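Local coordinates for imelysin-like protein (PDB 3PF0), which is of unknown function but belongs to the imelysin-like (M75 peptidase) family and has been classed as a putative metalloendopeptidase, at residues A[229-234]-A[352-357]; A[236-241]-A[339-344]; A[298-303]-A[346-351]; A[54-59]-A[215-220]. One frame throughout, in Å; residues are numbered along the deposited sequence.

Contact 1 of 4, residues A[229-234]-A[352-357]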
loop_
_atom_site.group_PDB
_atom_site.type_symbol
_atom_site.label_atom_id
_atom_site.label_comp_id
_atom_site.label_asym_id
_atom_site.label_seq_id
_atom_site.Cartn_x
_atom_site.Cartn_y
_atom_site.Cartn_z
ATOM N N GLN A 229 -11.909 13.493 1.973
ATOM C CA GLN A 229 -10.579 12.985 2.295
ATOM C C GLN A 229 -10.425 11.529 1.880
ATOM O O GLN A 229 -9.376 11.171 1.349
ATOM C CB GLN A 229 -10.260 13.146 3.796
ATOM C CG GLN A 229 -8.752 13.034 4.085
ATOM C CD GLN A 229 -8.290 13.685 5.362
ATOM O OE1 GLN A 229 -8.977 13.690 6.394
ATOM N NE2 GLN A 229 -7.068 14.179 5.335
ATOM N N TRP A 230 -11.453 10.699 2.137
ATOM C CA TRP A 230 -11.467 9.274 1.819
ATOM C C TRP A 230 -11.303 9.023 0.300
ATOM O O TRP A 230 -10.423 8.256 -0.086
ATOM C CB TRP A 230 -12.757 8.618 2.359
ATOM C CG TRP A 230 -13.074 7.250 1.808
ATOM C CD1 TRP A 230 -14.162 6.905 1.067
ATOM C CD2 TRP A 230 -12.289 6.054 1.951
ATOM N NE1 TRP A 230 -14.121 5.565 0.757
ATOM C CE2 TRP A 230 -12.986 5.015 1.290
ATOM C CE3 TRP A 230 -11.052 5.762 2.555
ATOM C CZ2 TRP A 230 -12.496 3.704 1.226
ATOM C CZ3 TRP A 230 -10.565 4.465 2.485
ATOM C CH2 TRP A 230 -11.289 3.449 1.838
ATOM N N PHE A 231 -12.126 9.666 -0.548
ATOM C CA PHE A 231 -12.059 9.444 -1.989
ATOM C C PHE A 231 -10.835 10.104 -2.627
ATOM O O PHE A 231 -10.350 9.606 -3.647
ATOM C CB PHE A 231 -13.348 9.882 -2.687
ATOM C CG PHE A 231 -14.453 8.883 -2.481
ATOM C CD1 PHE A 231 -14.492 7.705 -3.217
ATOM C CD2 PHE A 231 -15.427 9.089 -1.513
ATOM C CE1 PHE A 231 -15.499 6.762 -3.005
ATOM C CE2 PHE A 231 -16.426 8.140 -1.291
ATOM C CZ PHE A 231 -16.455 6.985 -2.040
ATOM N N ASN A 232 -10.306 11.182 -2.021
ATOM C CA ASN A 232 -9.086 11.788 -2.538
ATOM C C ASN A 232 -7.902 10.882 -2.199
ATOM O O ASN A 232 -6.939 10.822 -2.961
ATOM C CB ASN A 232 -8.885 13.202 -2.017
ATOM C CG ASN A 232 -9.529 14.212 -2.920
ATOM O OD1 ASN A 232 -8.971 14.579 -3.960
ATOM N ND2 ASN A 232 -10.756 14.608 -2.598
ATOM N N SER A 233 -8.013 10.136 -1.089
ATOM C CA SER A 233 -7.021 9.159 -0.660
ATOM C C SER A 233 -6.992 8.002 -1.665
ATOM O O SER A 233 -5.912 7.547 -2.041
ATOM C CB SER A 233 -7.344 8.647 0.742
ATOM O OG SER A 233 -6.305 7.821 1.236
ATOM N N LEU A 234 -8.187 7.547 -2.108
ATOM C CA LEU A 234 -8.322 6.470 -3.088
ATOM C C LEU A 234 -7.798 6.928 -4.434
ATOM O O LEU A 234 -7.117 6.153 -5.113
ATOM C CB LEU A 234 -9.772 5.973 -3.212
ATOM C CG LEU A 234 -10.378 5.253 -1.998
ATOM C CD1 LEU A 234 -11.813 4.858 -2.280
ATOM C CD2 LEU A 234 -9.556 4.024 -1.588
ATOM N N LEU A 352 -20.602 12.310 -6.377
ATOM C CA LEU A 352 -20.646 12.302 -4.914
ATOM C C LEU A 352 -20.701 13.734 -4.333
ATOM O O LEU A 352 -20.817 13.892 -3.116
ATOM C CB LEU A 352 -19.439 11.532 -4.341
ATOM C CG LEU A 352 -19.415 10.011 -4.577
ATOM C CD1 LEU A 352 -18.013 9.452 -4.394
ATOM C CD2 LEU A 352 -20.399 9.284 -3.669
ATOM N N GLY A 353 -20.625 14.747 -5.204
ATOM C CA GLY A 353 -20.670 16.158 -4.835
ATOM C C GLY A 353 -19.482 16.669 -4.042
ATOM O O GLY A 353 -19.595 17.684 -3.349
ATOM N N ILE A 354 -18.331 15.970 -4.141
ATOM C CA ILE A 354 -17.087 16.314 -3.439
ATOM C C ILE A 354 -16.098 16.983 -4.424
ATOM O O ILE A 354 -16.508 17.337 -5.533
ATOM C CB ILE A 354 -16.473 15.108 -2.670
ATOM C CG1 ILE A 354 -16.387 13.831 -3.542
ATOM C CG2 ILE A 354 -17.233 14.871 -1.353
ATOM C CD1 ILE A 354 -15.521 12.771 -2.999
ATOM N N ARG A 355 -14.827 17.209 -4.010
ATOM C CA ARG A 355 -13.853 17.938 -4.839
ATOM C C ARG A 355 -12.572 17.163 -5.127
ATOM O O ARG A 355 -12.120 16.366 -4.302
ATOM C CB ARG A 355 -13.471 19.275 -4.168
ATOM C CG ARG A 355 -14.649 20.239 -3.985
ATOM C CD ARG A 355 -14.596 21.015 -2.674
ATOM N NE ARG A 355 -14.508 20.147 -1.494
ATOM C CZ ARG A 355 -15.549 19.597 -0.875
ATOM N NH1 ARG A 355 -16.783 19.808 -1.319
ATOM N NH2 ARG A 355 -15.364 18.823 0.186
ATOM N N VAL A 356 -11.979 17.430 -6.308
ATOM C CA VAL A 356 -10.698 16.872 -6.743
ATOM C C VAL A 356 -9.630 17.699 -6.023
ATOM O O VAL A 356 -9.478 18.887 -6.310
ATOM C CB VAL A 356 -10.525 16.870 -8.297
ATOM C CG1 VAL A 356 -9.145 16.359 -8.707
ATOM C CG2 VAL A 356 -11.617 16.055 -8.984
ATOM N N GLY A 357 -8.970 17.090 -5.046
ATOM C CA GLY A 357 -7.940 17.742 -4.248
ATOM C C GLY A 357 -8.381 18.060 -2.836
ATOM O O GLY A 357 -9.474 18.599 -2.626
#

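Contact 2 of 4, residues A[236-241]-A[339-344]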
loop_
_atom_site.group_PDB
_atom_site.type_symbol
_atom_site.label_atom_id
_atom_site.label_comp_id
_atom_site.label_asym_id
_atom_site.label_seq_id
_atom_site.Cartn_x
_atom_site.Cartn_y
_atom_site.Cartn_z
ATOM N N SER A 236 -5.458 9.251 -4.847
ATOM C CA SER A 236 -4.011 9.350 -4.633
ATOM C C SER A 236 -3.339 7.988 -4.796
ATOM O O SER A 236 -2.220 7.921 -5.286
ATOM C CB SER A 236 -3.712 9.917 -3.248
ATOM O OG SER A 236 -2.319 10.062 -3.026
ATOM N N LEU A 237 -4.032 6.898 -4.386
ATOM C CA LEU A 237 -3.517 5.525 -4.483
ATOM C C LEU A 237 -3.184 5.167 -5.941
ATOM O O LEU A 237 -2.083 4.691 -6.209
ATOM C CB LEU A 237 -4.529 4.510 -3.891
ATOM C CG LEU A 237 -4.136 3.019 -3.949
ATOM C CD1 LEU A 237 -2.994 2.699 -2.985
ATOM C CD2 LEU A 237 -5.313 2.136 -3.637
ATOM N N VAL A 238 -4.123 5.409 -6.869
ATOM C CA VAL A 238 -3.960 5.088 -8.288
ATOM C C VAL A 238 -3.076 6.161 -8.989
ATOM O O VAL A 238 -2.338 5.805 -9.913
ATOM C CB VAL A 238 -5.334 4.837 -8.984
ATOM C CG1 VAL A 238 -6.324 5.963 -8.732
ATOM C CG2 VAL A 238 -5.199 4.528 -10.479
ATOM N N GLU A 239 -3.122 7.438 -8.540
ATOM C CA GLU A 239 -2.303 8.490 -9.146
ATOM C C GLU A 239 -0.812 8.257 -8.857
ATOM O O GLU A 239 -0.021 8.272 -9.796
ATOM C CB GLU A 239 -2.749 9.888 -8.695
ATOM C CG GLU A 239 -3.294 10.721 -9.846
ATOM C CD GLU A 239 -4.131 11.942 -9.512
ATOM O OE1 GLU A 239 -4.140 12.374 -8.336
ATOM O OE2 GLU A 239 -4.775 12.478 -10.443
ATOM N N THR A 240 -0.436 7.995 -7.576
ATOM C CA THR A 240 0.960 7.736 -7.193
ATOM C C THR A 240 1.432 6.399 -7.780
ATOM O O THR A 240 2.609 6.255 -8.079
ATOM C CB THR A 240 1.169 7.783 -5.666
ATOM O OG1 THR A 240 0.377 6.775 -5.033
ATOM C CG2 THR A 240 0.882 9.160 -5.066
HETATM N N MSE A 241 0.513 5.442 -7.964
HETATM C CA MSE A 241 0.811 4.153 -8.569
HETATM C C MSE A 241 1.171 4.320 -10.057
HETATM O O MSE A 241 2.223 3.836 -10.467
HETATM C CB MSE A 241 -0.373 3.201 -8.382
HETATM C CG MSE A 241 -0.327 1.962 -9.242
HETATM SE SE MSE A 241 -1.463 0.583 -8.483
HETATM C CE MSE A 241 -3.233 1.401 -8.677
ATOM N N ASN A 339 -7.042 5.908 -17.290
ATOM C CA ASN A 339 -8.487 5.877 -17.511
ATOM C C ASN A 339 -9.248 5.741 -16.164
ATOM O O ASN A 339 -10.324 6.317 -16.027
ATOM C CB ASN A 339 -8.876 4.759 -18.479
ATOM C CG ASN A 339 -10.353 4.723 -18.783
ATOM O OD1 ASN A 339 -10.948 5.723 -19.201
ATOM N ND2 ASN A 339 -10.988 3.584 -18.535
ATOM N N ILE A 340 -8.678 5.024 -15.174
ATOM C CA ILE A 340 -9.287 4.873 -13.844
ATOM C C ILE A 340 -9.243 6.236 -13.106
ATOM O O ILE A 340 -10.254 6.637 -12.535
ATOM C CB ILE A 340 -8.652 3.713 -13.013
ATOM C CG1 ILE A 340 -9.018 2.340 -13.625
ATOM C CG2 ILE A 340 -9.072 3.783 -11.531
ATOM C CD1 ILE A 340 -8.265 1.143 -13.074
ATOM N N THR A 341 -8.102 6.954 -13.155
ATOM C CA THR A 341 -7.964 8.279 -12.519
ATOM C C THR A 341 -8.937 9.260 -13.173
ATOM O O THR A 341 -9.556 10.061 -12.471
ATOM C CB THR A 341 -6.519 8.815 -12.569
ATOM O OG1 THR A 341 -6.043 8.755 -13.901
ATOM C CG2 THR A 341 -5.579 8.050 -11.690
ATOM N N ARG A 342 -9.106 9.152 -14.510
ATOM C CA ARG A 342 -10.027 9.970 -15.298
ATOM C C ARG A 342 -11.455 9.774 -14.798
ATOM O O ARG A 342 -12.141 10.756 -14.508
ATOM C CB ARG A 342 -9.923 9.613 -16.790
ATOM C CG ARG A 342 -10.723 10.537 -17.711
ATOM C CD ARG A 342 -10.795 10.029 -19.147
ATOM N NE ARG A 342 -11.520 8.759 -19.261
ATOM C CZ ARG A 342 -12.843 8.644 -19.327
ATOM N NH1 ARG A 342 -13.616 9.725 -19.286
ATOM N NH2 ARG A 342 -13.408 7.446 -19.425
ATOM N N LEU A 343 -11.881 8.504 -14.656
ATOM C CA LEU A 343 -13.212 8.145 -14.189
ATOM C C LEU A 343 -13.452 8.612 -12.749
ATOM O O LEU A 343 -14.563 9.038 -12.446
ATOM C CB LEU A 343 -13.447 6.629 -14.302
ATOM C CG LEU A 343 -13.635 6.051 -15.716
ATOM C CD1 LEU A 343 -13.596 4.548 -15.685
ATOM C CD2 LEU A 343 -14.940 6.515 -16.357
ATOM N N ILE A 344 -12.427 8.565 -11.875
ATOM C CA ILE A 344 -12.586 8.996 -10.481
ATOM C C ILE A 344 -12.773 10.532 -10.411
ATOM O O ILE A 344 -13.712 11.003 -9.764
ATOM C CB ILE A 344 -11.425 8.497 -9.566
ATOM C CG1 ILE A 344 -11.412 6.952 -9.490
ATOM C CG2 ILE A 344 -11.531 9.110 -8.150
ATOM C CD1 ILE A 344 -10.154 6.315 -8.825
#

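Contact 3 of 4, residues A[298-303]-A[346-351]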
loop_
_atom_site.group_PDB
_atom_site.type_symbol
_atom_site.label_atom_id
_atom_site.label_comp_id
_atom_site.label_asym_id
_atom_site.label_seq_id
_atom_site.Cartn_x
_atom_site.Cartn_y
_atom_site.Cartn_z
ATOM N N ASN A 298 -25.986 5.300 -11.977
ATOM C CA ASN A 298 -25.676 3.881 -11.753
ATOM C C ASN A 298 -24.619 3.411 -12.778
ATOM O O ASN A 298 -23.920 2.419 -12.539
ATOM C CB ASN A 298 -26.951 3.030 -11.840
ATOM N N THR A 299 -24.497 4.160 -13.904
ATOM C CA THR A 299 -23.541 3.937 -14.993
ATOM C C THR A 299 -22.092 4.237 -14.525
ATOM O O THR A 299 -21.150 3.659 -15.069
ATOM C CB THR A 299 -23.943 4.755 -16.243
ATOM O OG1 THR A 299 -23.063 4.435 -17.321
ATOM C CG2 THR A 299 -23.969 6.273 -16.001
ATOM N N VAL A 300 -21.931 5.125 -13.514
ATOM C CA VAL A 300 -20.644 5.517 -12.926
ATOM C C VAL A 300 -19.996 4.289 -12.264
ATOM O O VAL A 300 -18.825 4.012 -12.528
ATOM C CB VAL A 300 -20.780 6.707 -11.930
ATOM C CG1 VAL A 300 -19.423 7.107 -11.348
ATOM C CG2 VAL A 300 -21.450 7.910 -12.589
ATOM N N ALA A 301 -20.768 3.546 -11.437
ATOM C CA ALA A 301 -20.288 2.343 -10.754
ATOM C C ALA A 301 -19.969 1.223 -11.757
ATOM O O ALA A 301 -18.975 0.516 -11.574
ATOM C CB ALA A 301 -21.311 1.867 -9.734
ATOM N N ASP A 302 -20.782 1.101 -12.832
ATOM C CA ASP A 302 -20.616 0.106 -13.895
ATOM C C ASP A 302 -19.329 0.340 -14.713
ATOM O O ASP A 302 -18.595 -0.618 -14.956
ATOM C CB ASP A 302 -21.837 0.098 -14.827
ATOM N N THR A 303 -19.054 1.602 -15.116
ATOM C CA THR A 303 -17.868 1.974 -15.908
ATOM C C THR A 303 -16.573 1.798 -15.098
ATOM O O THR A 303 -15.580 1.322 -15.657
ATOM C CB THR A 303 -17.978 3.398 -16.470
ATOM O OG1 THR A 303 -18.340 4.297 -15.422
ATOM C CG2 THR A 303 -18.966 3.497 -17.622
ATOM N N SER A 346 -13.522 12.816 -12.981
ATOM C CA SER A 346 -14.570 13.418 -13.807
ATOM C C SER A 346 -15.965 12.803 -13.670
ATOM O O SER A 346 -16.927 13.460 -14.083
ATOM C CB SER A 346 -14.163 13.390 -15.278
ATOM O OG SER A 346 -14.121 12.069 -15.791
ATOM N N GLN A 347 -16.092 11.573 -13.123
ATOM C CA GLN A 347 -17.398 10.924 -12.977
ATOM C C GLN A 347 -17.720 10.603 -11.516
ATOM O O GLN A 347 -18.806 10.940 -11.057
ATOM C CB GLN A 347 -17.492 9.648 -13.833
ATOM C CG GLN A 347 -17.768 9.905 -15.314
ATOM C CD GLN A 347 -17.986 8.640 -16.119
ATOM O OE1 GLN A 347 -18.474 7.614 -15.622
ATOM N NE2 GLN A 347 -17.668 8.697 -17.404
ATOM N N LEU A 348 -16.795 9.958 -10.783
ATOM C CA LEU A 348 -17.055 9.572 -9.391
ATOM C C LEU A 348 -17.148 10.763 -8.405
ATOM O O LEU A 348 -18.151 10.861 -7.693
ATOM C CB LEU A 348 -16.023 8.541 -8.882
ATOM C CG LEU A 348 -16.247 7.971 -7.466
ATOM C CD1 LEU A 348 -17.481 7.077 -7.403
ATOM C CD2 LEU A 348 -15.026 7.235 -6.971
ATOM N N ILE A 349 -16.106 11.611 -8.327
ATOM C CA ILE A 349 -16.037 12.752 -7.403
ATOM C C ILE A 349 -17.201 13.769 -7.660
ATOM O O ILE A 349 -17.866 14.108 -6.676
ATOM C CB ILE A 349 -14.614 13.399 -7.419
ATOM C CG1 ILE A 349 -13.639 12.550 -6.557
ATOM C CG2 ILE A 349 -14.629 14.863 -6.964
ATOM C CD1 ILE A 349 -12.129 12.866 -6.681
ATOM N N PRO A 350 -17.531 14.222 -8.908
ATOM C CA PRO A 350 -18.658 15.172 -9.057
ATOM C C PRO A 350 -20.038 14.568 -8.748
ATOM O O PRO A 350 -20.922 15.309 -8.313
ATOM C CB PRO A 350 -18.569 15.610 -10.519
ATOM C CG PRO A 350 -17.854 14.521 -11.197
ATOM C CD PRO A 350 -16.879 13.971 -10.212
ATOM N N THR A 351 -20.223 13.237 -8.957
ATOM C CA THR A 351 -21.480 12.532 -8.661
ATOM C C THR A 351 -21.687 12.514 -7.146
ATOM O O THR A 351 -22.801 12.732 -6.685
ATOM C CB THR A 351 -21.476 11.121 -9.273
ATOM O OG1 THR A 351 -21.414 11.237 -10.695
ATOM C CG2 THR A 351 -22.698 10.302 -8.892
#

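Contact 4 of 4, residues A[54-59]-A[215-220]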
loop_
_atom_site.group_PDB
_atom_site.type_symbol
_atom_site.label_atom_id
_atom_site.label_comp_id
_atom_site.label_asym_id
_atom_site.label_seq_id
_atom_site.Cartn_x
_atom_site.Cartn_y
_atom_site.Cartn_z
ATOM N N TYR A 54 -21.751 5.140 5.972
ATOM C CA TYR A 54 -20.742 4.730 4.988
ATOM C C TYR A 54 -19.328 4.885 5.558
ATOM O O TYR A 54 -18.555 3.931 5.485
ATOM C CB TYR A 54 -20.892 5.488 3.655
ATOM C CG TYR A 54 -19.788 5.195 2.659
ATOM C CD1 TYR A 54 -19.728 3.972 1.993
ATOM C CD2 TYR A 54 -18.806 6.139 2.382
ATOM C CE1 TYR A 54 -18.705 3.691 1.087
ATOM C CE2 TYR A 54 -17.772 5.868 1.484
ATOM C CZ TYR A 54 -17.729 4.644 0.835
ATOM O OH TYR A 54 -16.714 4.385 -0.050
ATOM N N LEU A 55 -19.010 6.060 6.147
ATOM C CA LEU A 55 -17.705 6.369 6.750
ATOM C C LEU A 55 -17.392 5.428 7.931
ATOM O O LEU A 55 -16.240 5.038 8.096
ATOM C CB LEU A 55 -17.631 7.841 7.202
ATOM C CG LEU A 55 -17.622 8.919 6.095
ATOM C CD1 LEU A 55 -17.964 10.271 6.663
ATOM C CD2 LEU A 55 -16.277 8.975 5.351
ATOM N N THR A 56 -18.414 5.030 8.713
ATOM C CA THR A 56 -18.272 4.079 9.826
ATOM C C THR A 56 -17.935 2.692 9.251
ATOM O O THR A 56 -17.084 1.991 9.803
ATOM C CB THR A 56 -19.543 4.074 10.695
ATOM O OG1 THR A 56 -19.759 5.397 11.189
ATOM C CG2 THR A 56 -19.457 3.110 11.869
ATOM N N HIS A 57 -18.576 2.327 8.123
ATOM C CA HIS A 57 -18.359 1.057 7.434
ATOM C C HIS A 57 -16.929 1.020 6.818
ATOM O O HIS A 57 -16.277 -0.025 6.852
ATOM C CB HIS A 57 -19.471 0.838 6.382
ATOM C CG HIS A 57 -19.045 0.083 5.165
ATOM N ND1 HIS A 57 -19.014 -1.295 5.150
ATOM C CD2 HIS A 57 -18.655 0.544 3.955
ATOM C CE1 HIS A 57 -18.588 -1.630 3.945
ATOM N NE2 HIS A 57 -18.363 -0.556 3.192
ATOM N N VAL A 58 -16.442 2.159 6.301
ATOM C CA VAL A 58 -15.113 2.274 5.691
ATOM C C VAL A 58 -14.033 2.057 6.769
ATOM O O VAL A 58 -13.065 1.327 6.535
ATOM C CB VAL A 58 -14.976 3.640 4.955
ATOM C CG1 VAL A 58 -13.520 4.080 4.804
ATOM C CG2 VAL A 58 -15.679 3.595 3.601
ATOM N N ALA A 59 -14.230 2.650 7.956
ATOM C CA ALA A 59 -13.305 2.515 9.077
ATOM C C ALA A 59 -13.272 1.068 9.594
ATOM O O ALA A 59 -12.201 0.468 9.657
ATOM C CB ALA A 59 -13.697 3.474 10.200
ATOM N N LEU A 215 -12.187 10.566 10.418
ATOM C CA LEU A 215 -13.040 10.602 9.225
ATOM C C LEU A 215 -14.221 11.587 9.359
ATOM O O LEU A 215 -15.140 11.534 8.538
ATOM C CB LEU A 215 -13.565 9.190 8.894
ATOM C CG LEU A 215 -12.583 8.208 8.243
ATOM C CD1 LEU A 215 -13.206 6.826 8.142
ATOM C CD2 LEU A 215 -12.142 8.680 6.846
ATOM N N ALA A 216 -14.182 12.500 10.367
ATOM C CA ALA A 216 -15.219 13.509 10.672
ATOM C C ALA A 216 -16.637 12.890 10.564
ATOM O O ALA A 216 -17.543 13.453 9.942
ATOM C CB ALA A 216 -15.071 14.717 9.755
ATOM N N ILE A 217 -16.786 11.692 11.158
ATOM C CA ILE A 217 -17.989 10.862 11.138
ATOM C C ILE A 217 -19.167 11.563 11.849
ATOM O O ILE A 217 -20.296 11.432 11.372
ATOM C CB ILE A 217 -17.654 9.460 11.729
ATOM C CG1 ILE A 217 -16.748 8.683 10.746
ATOM C CG2 ILE A 217 -18.904 8.641 12.091
ATOM C CD1 ILE A 217 -16.044 7.428 11.282
ATOM N N ASP A 218 -18.890 12.316 12.943
ATOM C CA ASP A 218 -19.897 13.027 13.740
ATOM C C ASP A 218 -20.231 14.422 13.167
ATOM O O ASP A 218 -21.156 15.083 13.657
ATOM C CB ASP A 218 -19.414 13.159 15.204
ATOM C CG ASP A 218 -18.139 13.966 15.418
ATOM O OD1 ASP A 218 -17.268 13.961 14.517
ATOM O OD2 ASP A 218 -17.996 14.570 16.503
ATOM N N LYS A 219 -19.494 14.874 12.137
ATOM C CA LYS A 219 -19.691 16.205 11.553
ATOM C C LYS A 219 -20.241 16.173 10.106
ATOM O O LYS A 219 -20.120 17.179 9.401
ATOM C CB LYS A 219 -18.356 16.986 11.588
ATOM C CG LYS A 219 -17.783 17.221 12.984
ATOM C CD LYS A 219 -16.469 17.992 12.923
ATOM C CE LYS A 219 -15.988 18.400 14.295
ATOM N NZ LYS A 219 -14.917 19.429 14.223
ATOM N N THR A 220 -20.881 15.059 9.681
ATOM C CA THR A 220 -21.419 14.909 8.313
ATOM C C THR A 220 -22.524 15.935 7.979
ATOM O O THR A 220 -22.676 16.298 6.811
ATOM C CB THR A 220 -21.941 13.488 8.050
ATOM O OG1 THR A 220 -22.902 13.137 9.045
ATOM C CG2 THR A 220 -20.825 12.448 7.980
#

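Contact 1 of 4, residues A[229-234]-A[352-357]
I354 has its CG1 wedged between its backbone N and carbonyl carbon (chi1 49°) and then runs out extended, so that CD1 arrives 3.6 Å from F231 CB. F231 swings its ring to the side of its backbone N, anti to the carbonyl carbon (chi1 -76°), and there the ring receives L352: CD1 sits 3.7 Å from the centroid of the F231 ring, a CH-pi contact almost on the ring normal. W230 CD1 covers the opposite face. Farther along, the amide of N232 reads the backbone of the tail. N232 ND2 gives R355 O a nearly straight bond of 2.8 Å in the amide plane, while G357 N donates to N232 OD1 at 2.7 Å, tilted out of the carbonyl plane. ND2 also reaches N228 O in its own helix, which fixes the amide's rotation. A leucine here would probably leave R355 O and the G357 N-H without their mates. After helix 327-351 ends in a Schellman motif at G353, the C-terminal tail thus lies along helix 225-250, with L288 of helix 286-292 touching both F231 and L352.

Contact 2 of 4, residues A[236-241]-A[339-344]
The hydroxyl of T341 is held by its own helix: OG1 bonds to T338 O and, weakly, to L337 O. That grip goes with a chi1 of 52°, which tucks OG1 between the backbone N and carbonyl carbon and leaves the methyl CG2 to meet the other helix. V238 straddles this methyl. Its two branches, CG1 and CG2, each lie 3.7 Å from T341 CG2, so the threonine methyl rests in the fork of the valine. Either branch then has a second neighbour: V238 CG1 slides past I344 CD1 at 3.8 Å, and V238 CG2 meets I340 CG2 at 4.1 Å. I340, T341 and, a turn later, I344 line one face of helix 327-351, and V238 packs among them. An alanine here would remove both branches and would probably open a gap among I340, T341 and I344, leaving the T341 methyl with only E239 CG close by in this segment. E239 lies at the margin and is modelled in two conformers, so its part is less certain; in one of them its CG comes 4.0 Å from T341 CG2 and its OE2 forms a salt bridge with K345. No hydrogen bond links the segments, so the join is apolar. The two segments run roughly antiparallel, their axes 9.6 Å apart at closest approach, crossing at -149°. Helix 268-283 packs alongside, with L279 against I340 and M283 against I344, while L308 and T311 of helix 298-316 pack on I340 as well.

Contact 3 of 4, residues A[298-303]-A[346-351]
V300 makes the largest contribution to this contact, pressing both methyls against the last turns of helix 327-351. Its CG1 stands anti to the backbone N (chi1 -179°) and settles over the peptide between Q347 and L348, 3.9 Å from Q347 C and equally 3.9 Å from L348 N, with Q347 CB close by. The other branch, V300 CG2, slides past T351 and approaches T351 OG1 at 3.8 Å. That hydroxyl is already occupied: T351 OG1 donates to Q347 O at 2.6 Å, nearly in line with the carbonyl, so V300 meets a polar group whose proton is spent within its own helix. The pairing is one of antiparallel helices in an all-helical fold, the short axes 9.7 Å apart and inclined at 140°. Segment 346-351 is irregular: it opens into a wider pi-type turn at 346-348 and kinks at P350, which has no N-H to give to the preceding turn. One turn after V300, T303 closes the margin. Its OG1 lies between two carbonyls of its own helix, 2.9 Å from both T299 O and V300 O. From the other helix Q347 OE1 comes to 3.3 Å from T303 OG1, an approach that rests on one of two conformers of Q347. L292 of helix 286-292 touches both L348 and T351, and T351 also bonds through its backbone to V44.

Contact 4 of 4, residues A[54-59]-A[215-220]
Aliphatic packing centres on L55, which reaches from helix 48-84 into the loop. Its CB lies 3.7 Å from I217 CG1, and its CD1 meets T220 CG2 tip to tip at 3.8 Å. L55 CG is anti to its carbonyl carbon (chi1 -68°), which brings CD1 to the T220 methyl. One turn on, A59 CB and V58 CG1 receive L215 CD1, the alanine at 4.0 Å. The loop that offers these residues begins with a Schellman motif ending helix 183-214: A216 takes positive phi, and I217 N bonds back to I212 O. The turn sets L215 and I217 on the helix, while A216 points off to Q225.

A second kind of contact brings carbon against carbonyl oxygen, once in each direction. L215 CD1 sits 3.5 Å from L55 O, an oxygen that also accepts the backbone N-H of A59, and L55 CD1 lies 3.6 Å from L215 O. The two leucines thus interlock, each covering the other's backbone.

Polar groups take part without bonding across. T56 OG1 has I217 CG2 beside it at 3.5 Å, the two side chains at about a right angle, yet its hydrogen bond goes to K52 O of its own helix. T220 OG1 likewise bonds to A48 O, at the start of helix 48-84, and leaves its methyl to L55.

Contact 1 is the hub, its centre 12 to 14 Å from those of the other three. It shares helix 225-250 with contact 2, which in turn shares helix 327-351 with contact 3; I344 O to I349 N and L343 O to L348 N, probable hydrogen bonds, run along that last helix between them. Contact 4 is tied in through W230 NE1 and Y54 OH, probably hydrogen-bonded at 3.0 Å, but its centre lies about 23 Å from that of contact 2 and 21 Å from that of contact 3. Along the chain contact 4 closes first; contacts 2 and 3 then interleave within the span of contact 1. The C-terminal helices and tail are thereby joined to the N-terminal helix 48-84.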